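Local structure of aldolase (Klebsiella pneumoniae, 6VOQ) at residues V12-S17 with S169-T174; G29-L34 with L41-G46; A91-H96 with N175-L180; Y153-L158 with P163-S168. The protein binds zinc, belongs to the class II aldolase and adducin family and assembles from four copies of an alpha/beta subunit built round a mixed beta sheet. All coordinates share one frame; numbering follows the deposited sequence.

Interaction 1 (V12-S17 with S169-T174)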
loop_
_atom_site.group_PDB
_atom_site.type_symbol
_atom_site.label_atom_id
_atom_site.label_comp_id
_atom_site.label_asym_id
_atom_site.label_seq_id
_atom_site.Cartn_x
_atom_site.Cartn_y
_atom_site.Cartn_z
ATOM N N VAL A 12 -20.832 -3.714 7.961
ATOM C CA VAL A 12 -19.724 -4.616 8.269
ATOM C C VAL A 12 -18.807 -4.786 7.060
ATOM O O VAL A 12 -17.580 -4.694 7.178
ATOM C CB VAL A 12 -20.265 -5.972 8.756
ATOM C CG1 VAL A 12 -19.120 -6.977 8.961
ATOM C CG2 VAL A 12 -21.076 -5.792 10.030
ATOM N N GLN A 13 -19.383 -5.039 5.884
ATOM C CA GLN A 13 -18.571 -5.268 4.694
ATOM C C GLN A 13 -17.774 -4.026 4.339
ATOM O O GLN A 13 -16.570 -4.097 4.068
ATOM C CB GLN A 13 -19.457 -5.686 3.521
ATOM C CG GLN A 13 -20.106 -7.033 3.699
ATOM C CD GLN A 13 -20.971 -7.423 2.511
ATOM O OE1 GLN A 13 -21.148 -6.644 1.575
ATOM N NE2 GLN A 13 -21.517 -8.636 2.547
ATOM N N ILE A 14 -18.431 -2.873 4.342
ATOM C CA ILE A 14 -17.739 -1.644 3.996
ATOM C C ILE A 14 -16.617 -1.363 4.990
ATOM O O ILE A 14 -15.501 -1.004 4.596
ATOM C CB ILE A 14 -18.757 -0.496 3.874
ATOM C CG1 ILE A 14 -19.438 -0.622 2.500
ATOM C CG2 ILE A 14 -18.082 0.853 4.021
ATOM C CD1 ILE A 14 -20.398 0.457 2.153
ATOM N N GLY A 15 -16.868 -1.584 6.282
ATOM C CA GLY A 15 -15.803 -1.451 7.267
ATOM C C GLY A 15 -14.600 -2.322 6.952
ATOM O O GLY A 15 -13.463 -1.847 6.941
ATOM N N ALA A 16 -14.837 -3.600 6.659
ATOM C CA ALA A 16 -13.745 -4.521 6.354
ATOM C C ALA A 16 -12.979 -4.082 5.109
ATOM O O ALA A 16 -11.747 -4.169 5.069
ATOM C CB ALA A 16 -14.295 -5.942 6.174
ATOM N N SER A 17 -13.698 -3.611 4.084
ATOM C CA SER A 17 -13.061 -3.155 2.852
ATOM C C SER A 17 -12.187 -1.935 3.104
ATOM O O SER A 17 -11.087 -1.823 2.547
ATOM C CB SER A 17 -14.128 -2.841 1.802
ATOM O OG SER A 17 -13.560 -2.596 0.530
ATOM N N SER A 169 -26.167 6.949 0.383
ATOM C CA SER A 169 -26.129 5.613 0.953
ATOM C C SER A 169 -24.749 5.428 1.567
ATOM O O SER A 169 -23.870 6.280 1.413
ATOM C CB SER A 169 -26.430 4.550 -0.107
ATOM O OG SER A 169 -25.345 4.406 -1.003
ATOM N N LEU A 170 -24.548 4.312 2.274
ATOM C CA LEU A 170 -23.218 4.060 2.819
ATOM C C LEU A 170 -22.203 3.816 1.709
ATOM O O LEU A 170 -21.071 4.304 1.786
ATOM C CB LEU A 170 -23.232 2.890 3.795
ATOM C CG LEU A 170 -21.929 2.725 4.598
ATOM C CD1 LEU A 170 -21.518 4.035 5.306
ATOM C CD2 LEU A 170 -22.038 1.593 5.600
ATOM N N ARG A 171 -22.582 3.082 0.665
ATOM C CA ARG A 171 -21.620 2.838 -0.405
ATOM C C ARG A 171 -21.289 4.123 -1.153
ATOM O O ARG A 171 -20.146 4.324 -1.573
ATOM C CB ARG A 171 -22.136 1.775 -1.376
ATOM C CG ARG A 171 -21.112 1.421 -2.456
ATOM C CD ARG A 171 -21.309 0.020 -3.008
ATOM N NE ARG A 171 -21.081 -1.028 -2.013
ATOM C CZ ARG A 171 -19.879 -1.409 -1.588
ATOM N NH1 ARG A 171 -18.783 -0.820 -2.062
ATOM N NH2 ARG A 171 -19.772 -2.379 -0.686
ATOM N N GLU A 172 -22.276 5.002 -1.341
ATOM C CA GLU A 172 -22.013 6.255 -2.036
ATOM C C GLU A 172 -21.146 7.176 -1.186
ATOM O O GLU A 172 -20.249 7.851 -1.707
ATOM C CB GLU A 172 -23.329 6.931 -2.411
ATOM C CG GLU A 172 -23.232 7.851 -3.624
ATOM C CD GLU A 172 -23.593 9.302 -3.302
ATOM O OE1 GLU A 172 -24.074 9.576 -2.180
ATOM O OE2 GLU A 172 -23.390 10.173 -4.177
ATOM N N ALA A 173 -21.388 7.208 0.125
ATOM C CA ALA A 173 -20.526 7.978 1.013
ATOM C C ALA A 173 -19.116 7.399 1.037
ATOM O O ALA A 173 -18.131 8.145 1.091
ATOM C CB ALA A 173 -21.127 8.024 2.421
ATOM N N THR A 174 -18.997 6.071 0.970
ATOM C CA THR A 174 -17.677 5.457 0.912
ATOM C C THR A 174 -16.969 5.795 -0.394
ATOM O O THR A 174 -15.765 6.073 -0.403
ATOM C CB THR A 174 -17.803 3.951 1.071
ATOM O OG1 THR A 174 -18.517 3.673 2.280
ATOM C CG2 THR A 174 -16.437 3.318 1.121
HETATM O O HOH W 1 -15.833 -1.937 -1.197
#
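The short helical segments holding Ile14 and Arg171 run nearly parallel, their axes 18° apart and 10.9 Å from each other at closest approach, and Ile14 bridges the gap between them. Its CD1 slides past Leu170, coming 3.7 Å from CG, and lies over one face of the Arg171 guanidinium, offset toward its rim. The other branch, CG2, stands anti to the backbone N (CG1 taking the place beside that N, chi1 -79°) and meets Thr174 OG1 at 3.3 Å. This is plain packing between helix 4-20 and helix 170-190, which lie side by side on the mixed sheet of the class II aldolase fold; Leu31 of strand 30-34 also touches Ile14, and Val93 of strand 91-94 touches Leu170 and Thr174. The Thr174 hydroxyl, though pressed against Ile14, is spent on its own helix: OG1 donates to Leu170 O at 2.7 Å from above the carbonyl plane, while Thr174 N reaches the same oxygen from the opposite face. Beside this apolar contact, a water joins Ser17 OG (2.9 Å) to Arg171 NH1 and lies at the edge of the guanidinium, in its plane. Helix 170-190 begins at Ser169, the N-cap, whose OG accepts from Glu172 N at 3.1 Å.

Interaction 2 (G29-L34 with L41-G46)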
loop_
_atom_site.group_PDB
_atom_site.type_symbol
_atom_site.label_atom_id
_atom_site.label_comp_id
_atom_site.label_asym_id
_atom_site.label_seq_id
_atom_site.Cartn_x
_atom_site.Cartn_y
_atom_site.Cartn_z
ATOM N N GLY A 29 -11.970 5.712 13.117
ATOM C CA GLY A 29 -13.004 5.746 12.107
ATOM C C GLY A 29 -14.333 5.241 12.631
ATOM O O GLY A 29 -14.407 4.460 13.585
ATOM N N ASN A 30 -15.407 5.698 11.998
ATOM C CA ASN A 30 -16.737 5.214 12.326
ATOM C C ASN A 30 -17.656 5.441 11.132
ATOM O O ASN A 30 -17.404 6.301 10.286
ATOM C CB ASN A 30 -17.283 5.891 13.583
ATOM C CG ASN A 30 -16.948 7.356 13.643
ATOM O OD1 ASN A 30 -17.614 8.181 13.024
ATOM N ND2 ASN A 30 -15.905 7.693 14.392
ATOM N N LEU A 31 -18.709 4.637 11.068
ATOM C CA LEU A 31 -19.691 4.689 10.000
ATOM C C LEU A 31 -21.063 4.876 10.621
ATOM O O LEU A 31 -21.331 4.383 11.721
ATOM C CB LEU A 31 -19.665 3.401 9.130
ATOM C CG LEU A 31 -18.273 2.868 8.742
ATOM C CD1 LEU A 31 -18.343 1.501 8.078
ATOM C CD2 LEU A 31 -17.547 3.854 7.839
ATOM N N SER A 32 -21.925 5.611 9.922
ATOM C CA SER A 32 -23.329 5.677 10.309
ATOM C C SER A 32 -24.208 5.711 9.063
ATOM O O SER A 32 -23.772 6.123 7.982
ATOM C CB SER A 32 -23.617 6.894 11.201
ATOM O OG SER A 32 -23.547 8.115 10.474
ATOM N N LEU A 33 -25.455 5.277 9.229
ATOM C CA LEU A 33 -26.434 5.354 8.153
ATOM C C LEU A 33 -27.835 5.428 8.747
ATOM O O LEU A 33 -28.110 4.860 9.809
ATOM C CB LEU A 33 -26.317 4.162 7.188
ATOM C CG LEU A 33 -26.484 2.731 7.725
ATOM C CD1 LEU A 33 -27.942 2.323 7.802
ATOM C CD2 LEU A 33 -25.728 1.741 6.847
ATOM N N LEU A 34 -28.719 6.130 8.046
ATOM C CA LEU A 34 -30.105 6.260 8.475
ATOM C C LEU A 34 -30.869 4.970 8.217
ATOM O O LEU A 34 -30.833 4.426 7.110
ATOM C CB LEU A 34 -30.786 7.414 7.742
ATOM C CG LEU A 34 -30.719 8.761 8.458
ATOM C CD1 LEU A 34 -31.372 9.849 7.615
ATOM C CD2 LEU A 34 -31.372 8.658 9.831
ATOM N N LEU A 41 -28.059 3.837 12.467
ATOM C CA LEU A 41 -27.183 2.692 12.671
ATOM C C LEU A 41 -25.743 3.197 12.649
ATOM O O LEU A 41 -25.368 3.975 11.768
ATOM C CB LEU A 41 -27.415 1.638 11.584
ATOM C CG LEU A 41 -26.591 0.350 11.658
ATOM C CD1 LEU A 41 -27.133 -0.550 12.763
ATOM C CD2 LEU A 41 -26.575 -0.388 10.313
ATOM N N ALA A 42 -24.941 2.781 13.622
ATOM C CA ALA A 42 -23.591 3.310 13.727
ATOM C C ALA A 42 -22.658 2.240 14.269
ATOM O O ALA A 42 -23.086 1.291 14.927
ATOM C CB ALA A 42 -23.539 4.557 14.627
ATOM N N THR A 43 -21.367 2.408 13.977
ATOM C CA THR A 43 -20.364 1.496 14.494
ATOM C C THR A 43 -20.125 1.778 15.976
ATOM O O THR A 43 -20.110 2.937 16.397
ATOM C CB THR A 43 -19.050 1.619 13.707
ATOM O OG1 THR A 43 -18.548 2.950 13.797
ATOM C CG2 THR A 43 -19.269 1.295 12.247
ATOM N N PRO A 44 -19.958 0.749 16.795
ATOM C CA PRO A 44 -19.923 0.964 18.244
ATOM C C PRO A 44 -18.603 1.573 18.694
ATOM O O PRO A 44 -17.636 1.694 17.938
ATOM C CB PRO A 44 -20.132 -0.442 18.815
ATOM C CG PRO A 44 -19.649 -1.359 17.749
ATOM C CD PRO A 44 -19.943 -0.682 16.438
ATOM N N THR A 45 -18.589 1.982 19.958
ATOM C CA THR A 45 -17.408 2.590 20.557
ATOM C C THR A 45 -16.242 1.603 20.604
ATOM O O THR A 45 -16.429 0.385 20.651
ATOM C CB THR A 45 -17.737 3.090 21.967
ATOM O OG1 THR A 45 -16.618 3.793 22.511
ATOM C CG2 THR A 45 -18.099 1.922 22.889
ATOM N N GLY A 46 -15.026 2.146 20.572
ATOM C CA GLY A 46 -13.823 1.344 20.691
ATOM C C GLY A 46 -13.744 0.201 19.701
ATOM O O GLY A 46 -13.092 -0.817 19.957
HETATM O O HOH W 2 -16.662 3.183 15.622
#
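Strands 30-34 and 40-42 form an antiparallel beta hairpin in the mixed sheet of the class II aldolase fold, and Leu33 and Leu41 form a hydrogen-bonded pair in it. Leu33 N donates to Leu41 O at 2.9 Å, in the carbonyl plane, and Leu41 N returns a bond of 2.8 Å to Leu33 O. One step on, Ser32 and Ala42 make a non-hydrogen-bonded pair whose CA atoms approach to 4.2 Å; there Ser32 CA points its hydrogen at Leu41 O and Ala42 CA does the same to Leu31 O.

The two leucines share a face of the sheet and lie side by side, pointing the same way, with Leu33 CD1 3.9 Å from both CB and CD2 of Leu41. Helix 4-20 covers this face, placing Met11 on Leu33 and Arg8 on Leu41. Ser32 faces the other side, where His79 and Tyr83 bond its OG. Asn30 also looks to helix 76-83 and the zinc site: its side chain lies about 5 Å from the zinc ion and makes weak bonds to His79 and Glu75.

Past the strand end, Thr43 continues the ladder through N, bonded to Leu31 O, and then substitutes its hydroxyl for a backbone acceptor. With OG1 set between the backbone N and the carbonyl carbon (chi1 60°), CG2 packs on Leu31 CB while OG1 accepts from Leu31 N at 3.2 Å. A water lies 2.6 Å from Thr43 OG1 and donates to Gly29 O and Pro44 O.

Interaction 3 (A91-H96 with N175-L180). With ZN (zinc ion), chain B.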
loop_
_atom_site.group_PDB
_atom_site.type_symbol
_atom_site.label_atom_id
_atom_site.label_comp_id
_atom_site.label_asym_id
_atom_site.label_seq_id
_atom_site.Cartn_x
_atom_site.Cartn_y
_atom_site.Cartn_z
ATOM N N ALA A 91 -26.076 8.667 5.064
ATOM C CA ALA A 91 -24.953 7.883 5.541
ATOM C C ALA A 91 -23.746 8.793 5.628
ATOM O O ALA A 91 -23.579 9.708 4.815
ATOM C CB ALA A 91 -24.650 6.683 4.637
ATOM N N ILE A 92 -22.911 8.525 6.629
ATOM C CA ILE A 92 -21.727 9.315 6.916
ATOM C C ILE A 92 -20.563 8.365 7.118
ATOM O O ILE A 92 -20.680 7.376 7.852
ATOM C CB ILE A 92 -21.904 10.207 8.157
ATOM C CG1 ILE A 92 -22.904 11.321 7.892
ATOM C CG2 ILE A 92 -20.573 10.813 8.570
ATOM C CD1 ILE A 92 -23.022 12.269 9.075
ATOM N N VAL A 93 -19.447 8.666 6.466
ATOM C CA VAL A 93 -18.197 7.944 6.640
ATOM C C VAL A 93 -17.221 8.913 7.281
ATOM O O VAL A 93 -16.966 9.997 6.745
ATOM C CB VAL A 93 -17.666 7.409 5.302
ATOM C CG1 VAL A 93 -16.183 7.020 5.403
ATOM C CG2 VAL A 93 -18.501 6.229 4.859
ATOM N N HIS A 94 -16.717 8.556 8.451
ATOM C CA HIS A 94 -15.668 9.325 9.096
ATOM C C HIS A 94 -14.431 8.452 9.213
ATOM O O HIS A 94 -14.490 7.358 9.782
ATOM C CB HIS A 94 -16.088 9.822 10.469
ATOM C CG HIS A 94 -14.953 10.413 11.241
ATOM N ND1 HIS A 94 -14.206 11.472 10.766
ATOM C CD2 HIS A 94 -14.411 10.076 12.434
ATOM C CE1 HIS A 94 -13.268 11.774 11.645
ATOM N NE2 HIS A 94 -13.370 10.942 12.665
ATOM N N LEU A 95 -13.323 8.930 8.669
ATOM C CA LEU A 95 -12.064 8.209 8.709
ATOM C C LEU A 95 -10.950 9.174 9.067
ATOM O O LEU A 95 -11.090 10.390 8.934
ATOM C CB LEU A 95 -11.738 7.560 7.363
ATOM C CG LEU A 95 -12.680 6.502 6.835
ATOM C CD1 LEU A 95 -12.300 6.257 5.402
ATOM C CD2 LEU A 95 -12.554 5.238 7.663
ATOM N N HIS A 96 -9.838 8.619 9.532
ATOM C CA HIS A 96 -8.584 9.360 9.581
ATOM C C HIS A 96 -7.703 8.972 8.410
ATOM O O HIS A 96 -6.518 8.668 8.593
ATOM C CB HIS A 96 -7.866 9.131 10.908
ATOM C CG HIS A 96 -8.696 9.459 12.108
ATOM N ND1 HIS A 96 -8.242 9.279 13.397
ATOM C CD2 HIS A 96 -9.951 9.951 12.218
ATOM C CE1 HIS A 96 -9.184 9.639 14.249
ATOM N NE2 HIS A 96 -10.232 10.049 13.559
ATOM N N ASN A 175 -17.703 5.775 -1.508
ATOM C CA ASN A 175 -17.119 6.163 -2.786
ATOM C C ASN A 175 -16.717 7.632 -2.782
ATOM O O ASN A 175 -15.644 7.986 -3.279
ATOM C CB ASN A 175 -18.100 5.880 -3.928
ATOM C CG ASN A 175 -18.301 4.393 -4.183
ATOM O OD1 ASN A 175 -17.553 3.551 -3.678
ATOM N ND2 ASN A 175 -19.320 4.063 -4.975
ATOM N N ASN A 176 -17.563 8.503 -2.221
ATOM C CA ASN A 176 -17.178 9.905 -2.056
ATOM C C ASN A 176 -15.917 10.043 -1.218
ATOM O O ASN A 176 -15.032 10.838 -1.546
ATOM C CB ASN A 176 -18.306 10.694 -1.403
ATOM C CG ASN A 176 -19.516 10.784 -2.278
ATOM O OD1 ASN A 176 -19.438 10.554 -3.483
ATOM N ND2 ASN A 176 -20.647 11.131 -1.685
ATOM N N THR A 177 -15.835 9.291 -0.115
ATOM C CA THR A 177 -14.657 9.342 0.735
ATOM C C THR A 177 -13.425 8.868 -0.012
ATOM O O THR A 177 -12.354 9.477 0.092
ATOM C CB THR A 177 -14.865 8.488 1.990
ATOM O OG1 THR A 177 -16.049 8.920 2.665
ATOM C CG2 THR A 177 -13.684 8.631 2.922
ATOM N N GLU A 178 -13.555 7.770 -0.759
ATOM C CA GLU A 178 -12.408 7.259 -1.492
ATOM C C GLU A 178 -11.976 8.239 -2.570
ATOM O O GLU A 178 -10.778 8.416 -2.803
ATOM C CB GLU A 178 -12.729 5.896 -2.090
ATOM C CG GLU A 178 -12.720 4.797 -1.072
ATOM C CD GLU A 178 -13.360 3.542 -1.585
ATOM O OE1 GLU A 178 -14.456 3.636 -2.158
ATOM O OE2 GLU A 178 -12.767 2.464 -1.421
ATOM N N GLU A 179 -12.938 8.885 -3.231
ATOM C CA GLU A 179 -12.595 9.901 -4.215
ATOM C C GLU A 179 -11.895 11.086 -3.557
ATOM O O GLU A 179 -10.902 11.597 -4.084
ATOM C CB GLU A 179 -13.850 10.349 -4.960
ATOM C CG GLU A 179 -13.569 11.237 -6.157
ATOM C CD GLU A 179 -12.797 10.512 -7.247
ATOM O OE1 GLU A 179 -13.128 9.338 -7.534
ATOM O OE2 GLU A 179 -11.849 11.113 -7.803
ATOM N N LEU A 180 -12.383 11.519 -2.394
ATOM C CA LEU A 180 -11.747 12.629 -1.694
ATOM C C LEU A 180 -10.335 12.268 -1.263
ATOM O O LEU A 180 -9.407 13.066 -1.427
ATOM C CB LEU A 180 -12.574 13.027 -0.479
ATOM C CG LEU A 180 -13.672 14.033 -0.724
ATOM C CD1 LEU A 180 -14.599 14.020 0.480
ATOM C CD2 LEU A 180 -13.064 15.416 -0.977
HETATM ZN ZN ZN B . -12.046 10.896 14.389
#
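Beside the zinc site of this class II aldolase-type subunit, strand 91-94 and the residues that follow it pack against helix 170-190 through a single threonine. Thr177 inserts its side chain between Val93 and Leu95, whose CB atoms both point toward the helix. Its OG1 lies 3.3 Å from Val93 CG1, and its CG2 meets Leu95 CD1 at 3.7 Å. The chi1 of -56° turns OG1 to the backbone N side, where it also bonds the carbonyl oxygen of Ala173 one helical turn back; the buried hydroxyl is thus satisfied within its helix while contributing only packing to the strand.

Strand alternation sends His94 the other way. Its NE2 binds the zinc ion at 2.2 Å, as does NE2 of His96 just beyond the strand, and Glu75 and His161 complete the four protein ligands. His94 CE1 comes to the edge of the His96 ring, in its plane. The second nitrogen of His94, ND1, is hydrogen-bonded to Pro163 O, which probably fixes the rotation of the ring with NE2 directed at the metal. Tyr121 of a third subunit stacks on the His96 ring, bringing the site to a subunit interface.

Strand 91-94 therefore has helix 170-190 on its Val93 side and helix 76-83 against Ile92 and His94 on the other, and lies between strands 30-34 and 162-167 in the sheet.

Interaction 4 (Y153-L158 with P163-S168)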
loop_
_atom_site.group_PDB
_atom_site.type_symbol
_atom_site.label_atom_id
_atom_site.label_comp_id
_atom_site.label_asym_id
_atom_site.label_seq_id
_atom_site.Cartn_x
_atom_site.Cartn_y
_atom_site.Cartn_z
ATOM N N TYR A 153 -22.838 21.735 2.467
ATOM C CA TYR A 153 -21.663 20.972 2.081
ATOM C C TYR A 153 -21.898 19.493 2.326
ATOM O O TYR A 153 -22.503 19.111 3.330
ATOM C CB TYR A 153 -20.427 21.457 2.841
ATOM C CG TYR A 153 -20.129 22.910 2.589
ATOM C CD1 TYR A 153 -19.493 23.312 1.422
ATOM C CD2 TYR A 153 -20.491 23.884 3.505
ATOM C CE1 TYR A 153 -19.221 24.643 1.173
ATOM C CE2 TYR A 153 -20.219 25.222 3.268
ATOM C CZ TYR A 153 -19.582 25.592 2.098
ATOM O OH TYR A 153 -19.304 26.910 1.844
ATOM N N ASN A 154 -21.412 18.662 1.406
ATOM C CA ASN A 154 -21.594 17.223 1.514
ATOM C C ASN A 154 -20.425 16.512 2.176
ATOM O O ASN A 154 -20.524 15.309 2.440
ATOM C CB ASN A 154 -21.839 16.639 0.130
ATOM C CG ASN A 154 -22.950 17.350 -0.584
ATOM O OD1 ASN A 154 -23.987 17.646 0.013
ATOM N ND2 ASN A 154 -22.743 17.652 -1.855
ATOM N N ALA A 155 -19.335 17.220 2.451
ATOM C CA ALA A 155 -18.198 16.657 3.156
ATOM C C ALA A 155 -17.502 17.789 3.897
ATOM O O ALA A 155 -17.701 18.967 3.596
ATOM C CB ALA A 155 -17.240 15.942 2.199
ATOM N N PHE A 156 -16.704 17.423 4.896
ATOM C CA PHE A 156 -16.122 18.379 5.826
ATOM C C PHE A 156 -14.756 17.883 6.264
ATOM O O PHE A 156 -14.573 16.687 6.508
ATOM C CB PHE A 156 -16.996 18.581 7.078
ATOM C CG PHE A 156 -18.467 18.566 6.808
ATOM C CD1 PHE A 156 -19.119 19.724 6.428
ATOM C CD2 PHE A 156 -19.205 17.398 6.954
ATOM C CE1 PHE A 156 -20.478 19.722 6.182
ATOM C CE2 PHE A 156 -20.557 17.389 6.704
ATOM C CZ PHE A 156 -21.197 18.552 6.318
ATOM N N LEU A 157 -13.807 18.800 6.388
ATOM C CA LEU A 157 -12.478 18.448 6.869
ATOM C C LEU A 157 -12.324 19.033 8.264
ATOM O O LEU A 157 -12.307 20.260 8.429
ATOM C CB LEU A 157 -11.396 18.945 5.919
ATOM C CG LEU A 157 -9.967 18.450 6.144
ATOM C CD1 LEU A 157 -9.896 16.941 6.125
ATOM C CD2 LEU A 157 -9.043 19.019 5.089
ATOM N N LEU A 158 -12.244 18.151 9.263
ATOM C CA LEU A 158 -11.938 18.549 10.631
ATOM C C LEU A 158 -10.435 18.752 10.757
ATOM O O LEU A 158 -9.662 17.803 10.589
ATOM C CB LEU A 158 -12.411 17.492 11.624
ATOM C CG LEU A 158 -13.848 16.997 11.540
ATOM C CD1 LEU A 158 -14.087 16.042 12.693
ATOM C CD2 LEU A 158 -14.829 18.142 11.598
ATOM N N PRO A 163 -11.441 13.566 7.631
ATOM C CA PRO A 163 -12.659 13.883 6.882
ATOM C C PRO A 163 -13.930 13.307 7.490
ATOM O O PRO A 163 -13.930 12.277 8.169
ATOM C CB PRO A 163 -12.392 13.236 5.521
ATOM C CG PRO A 163 -11.567 12.074 5.856
ATOM C CD PRO A 163 -10.644 12.542 6.935
ATOM N N VAL A 164 -15.030 13.992 7.204
ATOM C CA VAL A 164 -16.381 13.543 7.507
ATOM C C VAL A 164 -17.152 13.687 6.202
ATOM O O VAL A 164 -17.300 14.805 5.693
ATOM C CB VAL A 164 -17.033 14.368 8.626
ATOM C CG1 VAL A 164 -18.505 13.973 8.792
ATOM C CG2 VAL A 164 -16.271 14.194 9.929
ATOM N N VAL A 165 -17.627 12.569 5.648
ATOM C CA VAL A 165 -18.136 12.529 4.278
ATOM C C VAL A 165 -19.548 11.957 4.266
ATOM O O VAL A 165 -19.780 10.854 4.784
ATOM C CB VAL A 165 -17.201 11.710 3.374
ATOM C CG1 VAL A 165 -17.611 11.832 1.930
ATOM C CG2 VAL A 165 -15.751 12.175 3.578
ATOM N N THR A 166 -20.484 12.691 3.657
ATOM C CA THR A 166 -21.871 12.241 3.570
ATOM C C THR A 166 -22.145 11.580 2.225
ATOM O O THR A 166 -21.346 11.640 1.288
ATOM C CB THR A 166 -22.870 13.387 3.768
ATOM O OG1 THR A 166 -22.954 14.153 2.563
ATOM C CG2 THR A 166 -22.473 14.286 4.939
ATOM N N GLY A 167 -23.303 10.942 2.147
ATOM C CA GLY A 167 -23.738 10.321 0.916
ATOM C C GLY A 167 -25.190 9.918 1.011
ATOM O O GLY A 167 -25.791 9.928 2.093
ATOM N N SER A 168 -25.752 9.563 -0.147
ATOM C CA SER A 168 -27.134 9.101 -0.227
ATOM C C SER A 168 -27.281 7.646 0.186
ATOM O O SER A 168 -28.412 7.161 0.298
ATOM C CB SER A 168 -27.672 9.288 -1.648
ATOM O OG SER A 168 -26.838 8.640 -2.599
HETATM O O HOH W 3 -19.961 13.712 -0.128
#
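Phe156 reaches across to Val164 in the antiparallel beta hairpin of strands 155-158 and 162-167, part of the mixed sheet of the class II aldolase fold. From CB, which is 4.0 Å from Val164 O, the side chain leads through CG to a ring that meets that oxygen obliquely. CD2 comes nearest to it, at 3.5 Å, and also packs on Val164 CG1; CE2, farther out, meets Thr166 CG2 at 4.1 Å. CG is anti to the carbonyl carbon, at a chi1 of -37°, which carries the ring along the neighbouring strand past both residues. Val82 of helix 76-83 covers Phe156 and Thr166 on this face. The other branch of Val164, CG2, touches CG and CD1 of Leu158.

Ala155, Leu157, Pro163 and Val165 occupy the opposite face, toward helices 170-190 and 98-104. Ala155 CB lies against Val165 CG1, and Leu157 CD1 comes within 4.0 Å of Pro163 N.

Phe156 and Val164 are a hydrogen-bonded pair, each N donating to the other's O over 2.8 Å. Ala155 and Pro163 add CA-H...O contacts to the same two oxygens.

Where strand 155-158 begins, Asn154 O accepts two bonds from one residue: Thr166 N approaches nearly end-on to the carbonyl, and Thr166 OG1, 2.7 Å from Asn154 O, comes in at a C=O...donor angle of 120°. A water adds a third donor to Asn154 O at 3.1 Å and gives its other bond to Thr166 O.

In the fold
Three of the contacts share one mixed sheet, in which strands 40-42, 30-34, 91-94, 162-167 and 155-158 stand in that order; interaction 2 and interaction 4 are hairpins flanking the central strand of interaction 3. These two lie about 15 Å apart, centre to centre, and do not touch, but each bonds to strand 91-94. Interactions 1 and 3, centres about 9 Å apart, use successive turns of helix 170-190: interaction 1 pairs it with helix 4-20, and interaction 3 sets it against strand 91-94. Along the chain, interactions 2 and 4 are nested within the long loop closed by interaction 1, whereas interactions 1 and 3 alternate. Strand 91-94, which carries His94, is thus held by hairpin strands on both edges and by helix 170-190.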